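Local coordinates for protein nitrite oxidoreductase subunit A (Kuenenia stuttgartiensis, PDB 7B04) that is a NarG-like subunit of the molybdopterin oxidoreductase family, holding an iron/sulfur cluster, a molybdenum atom and two pterin guanylate ligands, at residues Tyr98-Gly103 / Met800-Thr805; Arg108-Arg113 / Ala317-Glu322; Asp292-Arg297 / Arg804-His809. All coordinates share one frame; numbering follows the deposited sequence.

How the interactions relate
The three contacts lie on one side of the chain's centre, where subunit A meets subunit B. Interactions 1 and 3 end on the same loop and share Arg804 and Thr805; Phe803 CE2 packs 3.3 Å from Arg808 NE. Interactions 2 and 3, with centres about 13 Å apart, join through a salt bridge of Glu322 OE1 to Arg297 NH2 (2.7 Å) and a probable hydrogen bond of Trp110 NE1 to Tyr806 OH. Interactions 1 and 2 do not touch. The side chains of Tyr98 and Trp110 are about 10 and 11 Å from the iron/sulfur cluster, and those of Trp319 and Arg808 about 13 and 14 Å from a bound pterin guanylate ligand (MD1).

Interaction 1 (Tyr98-Gly103 / Met800-Thr805); sequences YSDLYG and MLLFRT
Asp100 carries its CG between its own backbone N and carbonyl carbon (chi1 65°), whereas Leu802 holds CG beside its N, anti to the carbonyl carbon (chi1 -47°), and the two side chains meet with Leu802 CD2 3.7 Å from Asp100 CB. Asp100 is the first residue of a type I beta turn that runs to Gly103, closed by the backbone bond from Gly103 N to Asp100 O. The same chi1 folds the carboxylate back over the turn, where OD2 takes weak hydrogen bonds from the backbone N of Tyr102, as in an Asx turn, and of Gly103; a further bond comes from Asn104 N.

The turn rests on the chain leaving strand 798-800. One weak backbone hydrogen bond, from Met800 N to Ser99 O (3.1 Å), ties the two segments, whose CA atoms come nearest at Asp100 and Met800. Past it, Leu802 spreads its two methyls against the turn: CD2 faces Asp100, and CD1 reaches the two corner residues, lying 3.8 Å from Tyr102 CE2 on an oblique approach to the ring. Tyr102 itself reaches outward, its OH hydrogen-bonded to His406 of subunit B, and Leu802 packs on that same histidine, so the turn forms part of the interface with the partner subunit. Inward, Tyr98 is turned away from Met800; its OH bonds Asp94, its ring meets Phe716 edge-to-face, and its side chain is about 10 Å from the iron/sulfur cluster.

The contact is therefore mainly apolar, though Asp100 OD1 makes a long, weak ion pair with Arg402 of subunit B. Met800 completes it from the inner end: its chain bends at the last torsion (chi3 -67°), laying the thioether methyl against the backbone of Ser99, with CE 3.6 Å from Ser99 CA.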
loop_
_atom_site.group_PDB
_atom_site.type_symbol
_atom_site.label_atom_id
_atom_site.label_comp_id
_atom_site.label_asym_id
_atom_site.label_seq_id
_atom_site.Cartn_x
_atom_site.Cartn_y
_atom_site.Cartn_z
ATOM N N TYR B 98 -5.305 -15.452 -20.647
ATOM C CA TYR B 98 -4.061 -14.992 -21.250
ATOM C C TYR B 98 -3.377 -16.140 -21.995
ATOM O O TYR B 98 -3.309 -17.265 -21.493
ATOM C CB TYR B 98 -3.116 -14.431 -20.183
ATOM C CG TYR B 98 -3.597 -13.180 -19.474
ATOM C CD1 TYR B 98 -4.773 -12.541 -19.851
ATOM C CD2 TYR B 98 -2.865 -12.636 -18.428
ATOM C CE1 TYR B 98 -5.207 -11.401 -19.197
ATOM C CE2 TYR B 98 -3.287 -11.499 -17.772
ATOM C CZ TYR B 98 -4.456 -10.884 -18.160
ATOM O OH TYR B 98 -4.873 -9.750 -17.503
ATOM N N SER B 99 -2.858 -15.849 -23.197
ATOM C CA SER B 99 -2.238 -16.854 -24.062
ATOM C C SER B 99 -1.235 -16.167 -24.991
ATOM O O SER B 99 -1.204 -14.934 -25.075
ATOM C CB SER B 99 -3.309 -17.629 -24.832
ATOM O OG SER B 99 -3.922 -16.796 -25.797
ATOM N N ASP B 100 -0.456 -16.977 -25.686
ATOM C CA ASP B 100 0.573 -16.482 -26.625
ATOM C C ASP B 100 0.217 -16.926 -28.040
ATOM O O ASP B 100 -0.717 -17.677 -28.206
ATOM C CB ASP B 100 1.952 -16.948 -26.188
ATOM C CG ASP B 100 2.112 -18.442 -26.255
ATOM O OD1 ASP B 100 2.661 -18.991 -25.337
ATOM O OD2 ASP B 100 1.721 -19.008 -27.241
ATOM N N LEU B 101 1.112 -16.638 -28.970
ATOM C CA LEU B 101 0.959 -16.975 -30.402
ATOM C C LEU B 101 0.832 -18.482 -30.555
ATOM O O LEU B 101 0.048 -18.912 -31.371
ATOM C CB LEU B 101 2.262 -16.589 -31.100
ATOM C CG LEU B 101 2.386 -15.158 -31.583
ATOM C CD1 LEU B 101 3.834 -14.820 -31.743
ATOM C CD2 LEU B 101 1.692 -14.983 -32.904
ATOM N N TYR B 102 1.628 -19.236 -29.815
ATOM C CA TYR B 102 1.668 -20.703 -29.976
ATOM C C TYR B 102 0.421 -21.365 -29.411
ATOM O O TYR B 102 0.260 -22.553 -29.627
ATOM C CB TYR B 102 2.940 -21.245 -29.338
ATOM C CG TYR B 102 4.185 -20.749 -30.008
ATOM C CD1 TYR B 102 4.670 -21.353 -31.144
ATOM C CD2 TYR B 102 4.851 -19.651 -29.525
ATOM C CE1 TYR B 102 5.810 -20.887 -31.764
ATOM C CE2 TYR B 102 5.994 -19.172 -30.130
ATOM C CZ TYR B 102 6.474 -19.792 -31.254
ATOM O OH TYR B 102 7.588 -19.305 -31.853
ATOM N N GLY B 103 -0.368 -20.635 -28.638
ATOM C CA GLY B 103 -1.586 -21.199 -28.041
ATOM C C GLY B 103 -1.393 -21.618 -26.612
ATOM O O GLY B 103 -2.313 -22.178 -26.053
ATOM N N MET B 800 0.973 -12.855 -24.296
ATOM C CA MET B 800 2.152 -13.255 -23.542
ATOM C C MET B 800 3.377 -13.210 -24.440
ATOM O O MET B 800 3.404 -13.847 -25.497
ATOM C CB MET B 800 1.982 -14.658 -22.948
ATOM C CG MET B 800 0.897 -14.764 -21.883
ATOM S SD MET B 800 1.062 -16.232 -20.846
ATOM C CE MET B 800 0.709 -17.525 -22.029
ATOM N N LEU B 801 4.389 -12.459 -24.014
ATOM C CA LEU B 801 5.640 -12.396 -24.753
ATOM C C LEU B 801 6.349 -13.754 -24.719
ATOM O O LEU B 801 6.138 -14.574 -23.814
ATOM C CB LEU B 801 6.517 -11.257 -24.216
ATOM C CG LEU B 801 6.587 -11.097 -22.698
ATOM C CD1 LEU B 801 7.355 -12.234 -22.168
ATOM C CD2 LEU B 801 7.248 -9.800 -22.259
ATOM N N LEU B 802 7.177 -13.993 -25.734
ATOM C CA LEU B 802 7.762 -15.306 -25.998
ATOM C C LEU B 802 9.186 -15.416 -25.444
ATOM O O LEU B 802 10.138 -14.936 -26.071
ATOM C CB LEU B 802 7.731 -15.585 -27.500
ATOM C CG LEU B 802 6.360 -15.273 -28.117
ATOM C CD1 LEU B 802 6.390 -15.388 -29.632
ATOM C CD2 LEU B 802 5.267 -16.156 -27.518
ATOM N N PHE B 803 9.312 -15.963 -24.230
ATOM C CA PHE B 803 10.552 -16.517 -23.687
ATOM C C PHE B 803 10.607 -18.001 -24.055
ATOM O O PHE B 803 9.697 -18.533 -24.707
ATOM C CB PHE B 803 10.638 -16.348 -22.169
ATOM C CG PHE B 803 10.575 -14.928 -21.707
ATOM C CD1 PHE B 803 11.480 -13.980 -22.151
ATOM C CD2 PHE B 803 9.621 -14.558 -20.781
ATOM C CE1 PHE B 803 11.399 -12.679 -21.702
ATOM C CE2 PHE B 803 9.549 -13.274 -20.314
ATOM C CZ PHE B 803 10.427 -12.327 -20.784
ATOM N N ARG B 804 11.674 -18.648 -23.617
ATOM C CA ARG B 804 11.794 -20.105 -23.814
ATOM C C ARG B 804 10.822 -20.845 -22.907
ATOM O O ARG B 804 10.354 -21.877 -23.317
ATOM C CB ARG B 804 13.232 -20.617 -23.828
ATOM C CG ARG B 804 13.513 -21.431 -25.078
ATOM C CD ARG B 804 14.969 -21.727 -25.323
ATOM N NE ARG B 804 15.187 -23.160 -25.328
ATOM C CZ ARG B 804 14.584 -23.999 -26.133
ATOM N NH1 ARG B 804 14.852 -25.284 -26.044
ATOM N NH2 ARG B 804 13.719 -23.553 -27.018
ATOM N N THR B 805 10.574 -20.368 -21.695
ATOM C CA THR B 805 9.632 -21.121 -20.836
ATOM C C THR B 805 8.542 -20.216 -20.283
ATOM O O THR B 805 8.793 -19.063 -20.067
ATOM C CB THR B 805 10.347 -21.751 -19.649
ATOM O OG1 THR B 805 10.782 -20.684 -18.820
ATOM C CG2 THR B 805 11.528 -22.579 -20.072
#

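Interaction 2 (Arg108-Arg113 / Ala317-Glu322)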
loop_
_atom_site.group_PDB
_atom_site.type_symbol
_atom_site.label_atom_id
_atom_site.label_comp_id
_atom_site.label_asym_id
_atom_site.label_seq_id
_atom_site.Cartn_x
_atom_site.Cartn_y
_atom_site.Cartn_z
ATOM N N ARG B 108 -5.787 -19.818 -13.908
ATOM C CA ARG B 108 -6.565 -18.989 -12.996
ATOM C C ARG B 108 -5.844 -18.750 -11.679
ATOM O O ARG B 108 -6.317 -17.940 -10.874
ATOM C CB ARG B 108 -7.928 -19.619 -12.689
ATOM C CG ARG B 108 -8.834 -19.839 -13.878
ATOM C CD ARG B 108 -10.219 -20.300 -13.439
ATOM N NE ARG B 108 -11.123 -19.192 -13.142
ATOM C CZ ARG B 108 -12.090 -18.783 -13.957
ATOM N NH1 ARG B 108 -12.277 -19.389 -15.121
ATOM N NH2 ARG B 108 -12.870 -17.768 -13.610
ATOM N N ASN B 109 -4.706 -19.410 -11.450
ATOM C CA ASN B 109 -3.977 -19.249 -10.199
ATOM C C ASN B 109 -3.288 -17.898 -10.099
ATOM O O ASN B 109 -2.749 -17.570 -9.037
ATOM C CB ASN B 109 -2.940 -20.358 -10.039
ATOM C CG ASN B 109 -3.562 -21.730 -9.862
ATOM O OD1 ASN B 109 -4.687 -21.859 -9.379
ATOM N ND2 ASN B 109 -2.831 -22.765 -10.252
ATOM N N TRP B 110 -3.372 -17.095 -11.145
ATOM C CA TRP B 110 -2.700 -15.775 -11.174
ATOM C C TRP B 110 -3.631 -14.707 -10.605
ATOM O O TRP B 110 -3.173 -13.638 -10.309
ATOM C CB TRP B 110 -2.340 -15.454 -12.626
ATOM C CG TRP B 110 -0.999 -15.901 -13.118
ATOM C CD1 TRP B 110 -0.732 -17.029 -13.817
ATOM C CD2 TRP B 110 0.249 -15.197 -13.033
ATOM N NE1 TRP B 110 0.590 -17.095 -14.142
ATOM C CE2 TRP B 110 1.216 -15.987 -13.669
ATOM C CE3 TRP B 110 0.649 -13.987 -12.470
ATOM C CZ2 TRP B 110 2.547 -15.615 -13.751
ATOM C CZ3 TRP B 110 1.969 -13.630 -12.531
ATOM C CH2 TRP B 110 2.902 -14.431 -13.168
ATOM N N ASN B 111 -4.895 -15.055 -10.413
ATOM C CA ASN B 111 -5.995 -14.167 -9.967
ATOM C C ASN B 111 -5.848 -13.816 -8.490
ATOM O O ASN B 111 -5.186 -14.555 -7.795
ATOM C CB ASN B 111 -7.340 -14.858 -10.182
ATOM C CG ASN B 111 -7.821 -14.869 -11.610
ATOM O OD1 ASN B 111 -7.170 -14.366 -12.490
ATOM N ND2 ASN B 111 -8.964 -15.449 -11.858
ATOM N N PRO B 112 -6.549 -12.802 -7.943
ATOM C CA PRO B 112 -7.003 -11.597 -8.641
ATOM C C PRO B 112 -5.891 -10.605 -8.998
ATOM O O PRO B 112 -5.961 -9.975 -9.979
ATOM C CB PRO B 112 -8.042 -11.041 -7.682
ATOM C CG PRO B 112 -7.506 -11.387 -6.356
ATOM C CD PRO B 112 -6.883 -12.736 -6.545
ATOM N N ARG B 113 -4.932 -10.474 -8.101
ATOM C CA ARG B 113 -3.709 -9.678 -8.322
ATOM C C ARG B 113 -3.933 -8.178 -8.553
ATOM O O ARG B 113 -3.883 -7.747 -9.672
ATOM C CB ARG B 113 -2.858 -10.462 -9.320
ATOM C CG ARG B 113 -1.999 -9.652 -10.260
ATOM C CD ARG B 113 -1.497 -10.684 -11.197
ATOM N NE ARG B 113 -1.464 -9.976 -12.427
ATOM C CZ ARG B 113 -0.431 -9.288 -12.792
ATOM N NH1 ARG B 113 -0.433 -8.649 -13.942
ATOM N NH2 ARG B 113 0.619 -9.273 -12.009
ATOM N N ALA B 317 2.569 -11.915 -4.274
ATOM C CA ALA B 317 3.091 -12.442 -3.019
ATOM C C ALA B 317 2.479 -13.797 -2.689
ATOM O O ALA B 317 3.121 -14.633 -2.048
ATOM C CB ALA B 317 2.851 -11.447 -1.889
ATOM N N HIS B 318 1.249 -14.048 -3.138
ATOM C CA HIS B 318 0.619 -15.329 -2.842
ATOM C C HIS B 318 1.437 -16.498 -3.374
ATOM O O HIS B 318 1.314 -17.615 -2.861
ATOM C CB HIS B 318 -0.797 -15.368 -3.423
ATOM C CG HIS B 318 -0.839 -15.628 -4.897
ATOM N ND1 HIS B 318 -0.882 -16.899 -5.426
ATOM C CD2 HIS B 318 -0.841 -14.779 -5.952
ATOM C CE1 HIS B 318 -0.908 -16.822 -6.745
ATOM N NE2 HIS B 318 -0.885 -15.548 -7.088
ATOM N N TRP B 319 2.278 -16.263 -4.382
ATOM C CA TRP B 319 3.184 -17.308 -4.847
ATOM C C TRP B 319 4.211 -17.701 -3.784
ATOM O O TRP B 319 4.702 -18.837 -3.798
ATOM C CB TRP B 319 3.890 -16.844 -6.121
ATOM C CG TRP B 319 2.957 -16.528 -7.259
ATOM C CD1 TRP B 319 2.675 -15.296 -7.775
ATOM C CD2 TRP B 319 2.186 -17.465 -8.020
ATOM N NE1 TRP B 319 1.779 -15.407 -8.809
ATOM C CE2 TRP B 319 1.464 -16.729 -8.981
ATOM C CE3 TRP B 319 2.040 -18.854 -7.983
ATOM C CZ2 TRP B 319 0.605 -17.338 -9.893
ATOM C CZ3 TRP B 319 1.188 -19.456 -8.890
ATOM C CH2 TRP B 319 0.482 -18.698 -9.832
ATOM N N VAL B 320 4.551 -16.797 -2.864
ATOM C CA VAL B 320 5.488 -17.143 -1.792
ATOM C C VAL B 320 4.764 -17.604 -0.533
ATOM O O VAL B 320 5.182 -18.578 0.099
ATOM C CB VAL B 320 6.475 -15.990 -1.486
ATOM C CG1 VAL B 320 5.799 -14.790 -0.878
ATOM C CG2 VAL B 320 7.510 -16.472 -0.506
ATOM N N THR B 321 3.690 -16.912 -0.137
ATOM C CA THR B 321 2.959 -17.297 1.067
ATOM C C THR B 321 2.485 -18.740 0.992
ATOM O O THR B 321 2.341 -19.402 2.026
ATOM C CB THR B 321 1.765 -16.365 1.290
ATOM O OG1 THR B 321 0.846 -16.490 0.196
ATOM C CG2 THR B 321 2.225 -14.922 1.401
ATOM N N GLU B 322 2.238 -19.242 -0.213
ATOM C CA GLU B 322 1.709 -20.581 -0.417
ATOM C C GLU B 322 2.807 -21.636 -0.486
ATOM O O GLU B 322 2.507 -22.808 -0.733
ATOM C CB GLU B 322 0.850 -20.617 -1.685
ATOM C CG GLU B 322 -0.432 -19.805 -1.557
ATOM C CD GLU B 322 -1.108 -19.547 -2.889
ATOM O OE1 GLU B 322 -0.559 -19.962 -3.931
ATOM O OE2 GLU B 322 -2.187 -18.918 -2.893
HETATM O O HOH W 1 -0.326 -13.626 -9.205
#
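Trp319 pushes the edge of its six-membered ring at one face of Trp110, its CZ2 resting 3.8 Å from Trp110 CD2. The pair is a T-shaped (edge-to-face) stack: the planes stand at 69°, and the centroid of the Trp319 six-membered ring is 5.1 Å from that of the Trp110 five-membered ring. At the same edge Trp319 CH2 lies 3.8 Å from Asn109 CB, so one indole wedges against two consecutive residues of the loop.

His318 takes the other part of the contact, its CE1 approaching Asn109 O obliquely. Its CG sits between the backbone N and the carbonyl carbon (chi1 78°), and the imidazole lies with CE1 over the centre of the Trp319 ring, while its ND1 is held by weak hydrogen bonds to the Glu322 carboxylate. A water bridges the segments: it accepts from Trp319 NE1 (2.8 Å), lies 3.1 Å from Trp110 O, to which it may donate, and is hydrogen-bonded to His318 NE2 in the plane of the imidazole. No direct hydrogen bond crosses the contact. Asn109 O and Asn111 O instead accept from Gln265 of subunit B; the Asn109 side chain bonds subunit B too, OD1 with Thr393 OG1 and ND2 with Thr394 O.

In the fold, the contact seats the loop between strand 85-91 and helix 116-119 on helix 314-321, whose Val320 packs on strand 301-304 of the parallel sheet.

Interaction 3 (Asp292-Arg297 / Arg804-His809); sequences DMNDVR and RTYPRH
Two hydrogen bonds join Asp292 to the backbone of Arg808. Arg808 N donates a hydrogen bond to Asp292 OD2 (2.8 Å, 157° at the hydrogen), approaching from above the carboxylate plane, and Asp292 N returns a bond to Arg808 O (3.2 Å) in the carbonyl plane. Side chain and main chain of one aspartate thus grip one residue of the opposite loop. A long salt bridge adds to this: Arg808 bends at chi3 (53°) and brings NH2 to 3.7 Å from Asp292 OD1, its guanidinium plane steeply inclined to the carboxylate. Its stronger partner is Asp290, through NH1.

Asp292 also opens a type I beta turn to Asp295, which faces Pro807, the centre of an inverse gamma turn. Asp295 CB lies 4.0 Å from Pro807 CB, and its OD2 3.6 Å from His809 CB, while OD1 bonds Gly556 N. On the other flank the Asn294 amide stands almost perpendicular to the Tyr806 ring, with ND2 of Asn294 3.0 Å from Tyr806 OH; the hydroxyl is hydrogen-bonded to Trp110 NE1 and to Glu397 of subunit B.

The buried contact is chiefly polar, and Arg808, paired with Asp290 and, at long range, with Asp292, probably offsets the negative charge that these carboxylates gather.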
loop_
_atom_site.group_PDB
_atom_site.type_symbol
_atom_site.label_atom_id
_atom_site.label_comp_id
_atom_site.label_asym_id
_atom_site.label_seq_id
_atom_site.Cartn_x
_atom_site.Cartn_y
_atom_site.Cartn_z
ATOM N N ASP B 292 9.552 -15.059 -13.569
ATOM C CA ASP B 292 8.100 -14.975 -13.485
ATOM C C ASP B 292 7.691 -15.590 -12.155
ATOM O O ASP B 292 7.910 -16.785 -11.929
ATOM C CB ASP B 292 7.425 -15.705 -14.648
ATOM C CG ASP B 292 7.682 -15.044 -15.982
ATOM O OD1 ASP B 292 7.877 -13.810 -16.012
ATOM O OD2 ASP B 292 7.686 -15.759 -17.005
ATOM N N MET B 293 7.085 -14.789 -11.279
ATOM C CA MET B 293 6.927 -15.183 -9.884
ATOM C C MET B 293 5.994 -16.369 -9.668
ATOM O O MET B 293 5.882 -16.832 -8.536
ATOM C CB MET B 293 6.495 -13.986 -9.037
ATOM C CG MET B 293 7.277 -12.731 -9.375
ATOM S SD MET B 293 6.939 -11.334 -8.290
ATOM C CE MET B 293 7.313 -12.051 -6.691
ATOM N N ASN B 294 5.267 -16.850 -10.672
ATOM C CA ASN B 294 4.615 -18.138 -10.450
ATOM C C ASN B 294 5.656 -19.236 -10.225
ATOM O O ASN B 294 5.366 -20.250 -9.578
ATOM C CB ASN B 294 3.654 -18.484 -11.588
ATOM C CG ASN B 294 4.326 -18.536 -12.935
ATOM O OD1 ASN B 294 5.517 -18.255 -13.069
ATOM N ND2 ASN B 294 3.559 -18.902 -13.954
ATOM N N ASP B 295 6.875 -19.042 -10.747
ATOM C CA ASP B 295 7.943 -20.027 -10.587
ATOM C C ASP B 295 8.400 -20.147 -9.136
ATOM O O ASP B 295 8.775 -21.242 -8.701
ATOM C CB ASP B 295 9.118 -19.623 -11.492
ATOM C CG ASP B 295 10.230 -20.673 -11.574
ATOM O OD1 ASP B 295 10.386 -21.514 -10.669
ATOM O OD2 ASP B 295 10.980 -20.640 -12.571
ATOM N N VAL B 296 8.343 -19.062 -8.354
ATOM C CA VAL B 296 8.803 -19.160 -6.968
ATOM C C VAL B 296 7.977 -20.184 -6.193
ATOM O O VAL B 296 8.488 -20.839 -5.276
ATOM C CB VAL B 296 8.848 -17.781 -6.268
ATOM C CG1 VAL B 296 7.542 -17.082 -6.304
ATOM C CG2 VAL B 296 9.278 -17.934 -4.849
ATOM N N ARG B 297 6.706 -20.376 -6.563
ATOM C CA ARG B 297 5.904 -21.365 -5.851
ATOM C C ARG B 297 6.370 -22.788 -6.140
ATOM O O ARG B 297 5.876 -23.727 -5.508
ATOM C CB ARG B 297 4.418 -21.213 -6.206
ATOM C CG ARG B 297 3.462 -21.870 -5.202
ATOM C CD ARG B 297 2.000 -21.510 -5.449
ATOM N NE ARG B 297 1.415 -22.235 -6.575
ATOM C CZ ARG B 297 0.159 -22.086 -6.985
ATOM N NH1 ARG B 297 -0.293 -22.784 -8.017
ATOM N NH2 ARG B 297 -0.651 -21.244 -6.354
ATOM N N ARG B 804 11.674 -18.648 -23.617
ATOM C CA ARG B 804 11.794 -20.105 -23.814
ATOM C C ARG B 804 10.822 -20.845 -22.907
ATOM O O ARG B 804 10.354 -21.877 -23.317
ATOM C CB ARG B 804 13.232 -20.617 -23.828
ATOM C CG ARG B 804 13.513 -21.431 -25.078
ATOM C CD ARG B 804 14.969 -21.727 -25.323
ATOM N NE ARG B 804 15.187 -23.160 -25.328
ATOM C CZ ARG B 804 14.584 -23.999 -26.133
ATOM N NH1 ARG B 804 14.852 -25.284 -26.044
ATOM N NH2 ARG B 804 13.719 -23.553 -27.018
ATOM N N THR B 805 10.574 -20.368 -21.695
ATOM C CA THR B 805 9.632 -21.121 -20.836
ATOM C C THR B 805 8.542 -20.216 -20.283
ATOM O O THR B 805 8.793 -19.063 -20.067
ATOM C CB THR B 805 10.347 -21.751 -19.649
ATOM O OG1 THR B 805 10.782 -20.684 -18.820
ATOM C CG2 THR B 805 11.528 -22.579 -20.072
ATOM N N TYR B 806 7.357 -20.767 -20.082
ATOM C CA TYR B 806 6.257 -19.999 -19.498
ATOM C C TYR B 806 6.653 -19.474 -18.131
ATOM O O TYR B 806 6.612 -18.248 -17.931
ATOM C CB TYR B 806 4.969 -20.839 -19.441
ATOM C CG TYR B 806 3.936 -20.362 -18.423
ATOM C CD1 TYR B 806 3.464 -19.056 -18.446
ATOM C CD2 TYR B 806 3.446 -21.212 -17.437
ATOM C CE1 TYR B 806 2.520 -18.607 -17.519
ATOM C CE2 TYR B 806 2.499 -20.769 -16.503
ATOM C CZ TYR B 806 2.040 -19.465 -16.551
ATOM O OH TYR B 806 1.105 -19.017 -15.631
ATOM N N PRO B 807 7.080 -20.304 -17.168
ATOM C CA PRO B 807 7.757 -19.734 -16.006
ATOM C C PRO B 807 9.150 -19.320 -16.435
ATOM O O PRO B 807 10.073 -20.140 -16.356
ATOM C CB PRO B 807 7.781 -20.890 -14.992
ATOM C CG PRO B 807 6.839 -21.930 -15.546
ATOM C CD PRO B 807 6.975 -21.768 -17.026
ATOM N N ARG B 808 9.326 -18.087 -16.919
ATOM C CA ARG B 808 10.651 -17.683 -17.368
ATOM C C ARG B 808 11.629 -17.777 -16.215
ATOM O O ARG B 808 11.482 -17.097 -15.194
ATOM C CB ARG B 808 10.665 -16.261 -17.925
ATOM C CG ARG B 808 12.107 -15.766 -18.084
ATOM C CD ARG B 808 12.230 -14.319 -18.518
ATOM N NE ARG B 808 11.485 -13.409 -17.654
ATOM C CZ ARG B 808 11.944 -12.923 -16.504
ATOM N NH1 ARG B 808 13.148 -13.266 -16.065
ATOM N NH2 ARG B 808 11.193 -12.097 -15.791
ATOM N N HIS B 809 12.621 -18.639 -16.388
ATOM C CA HIS B 809 13.671 -18.846 -15.413
ATOM C C HIS B 809 15.004 -18.529 -16.072
ATOM O O HIS B 809 15.330 -19.127 -17.112
ATOM C CB HIS B 809 13.637 -20.284 -14.912
ATOM C CG HIS B 809 14.443 -20.503 -13.679
ATOM N ND1 HIS B 809 14.561 -19.552 -12.689
ATOM C CD2 HIS B 809 15.187 -21.558 -13.280
ATOM C CE1 HIS B 809 15.337 -20.017 -11.729
ATOM N NE2 HIS B 809 15.727 -21.235 -12.060
#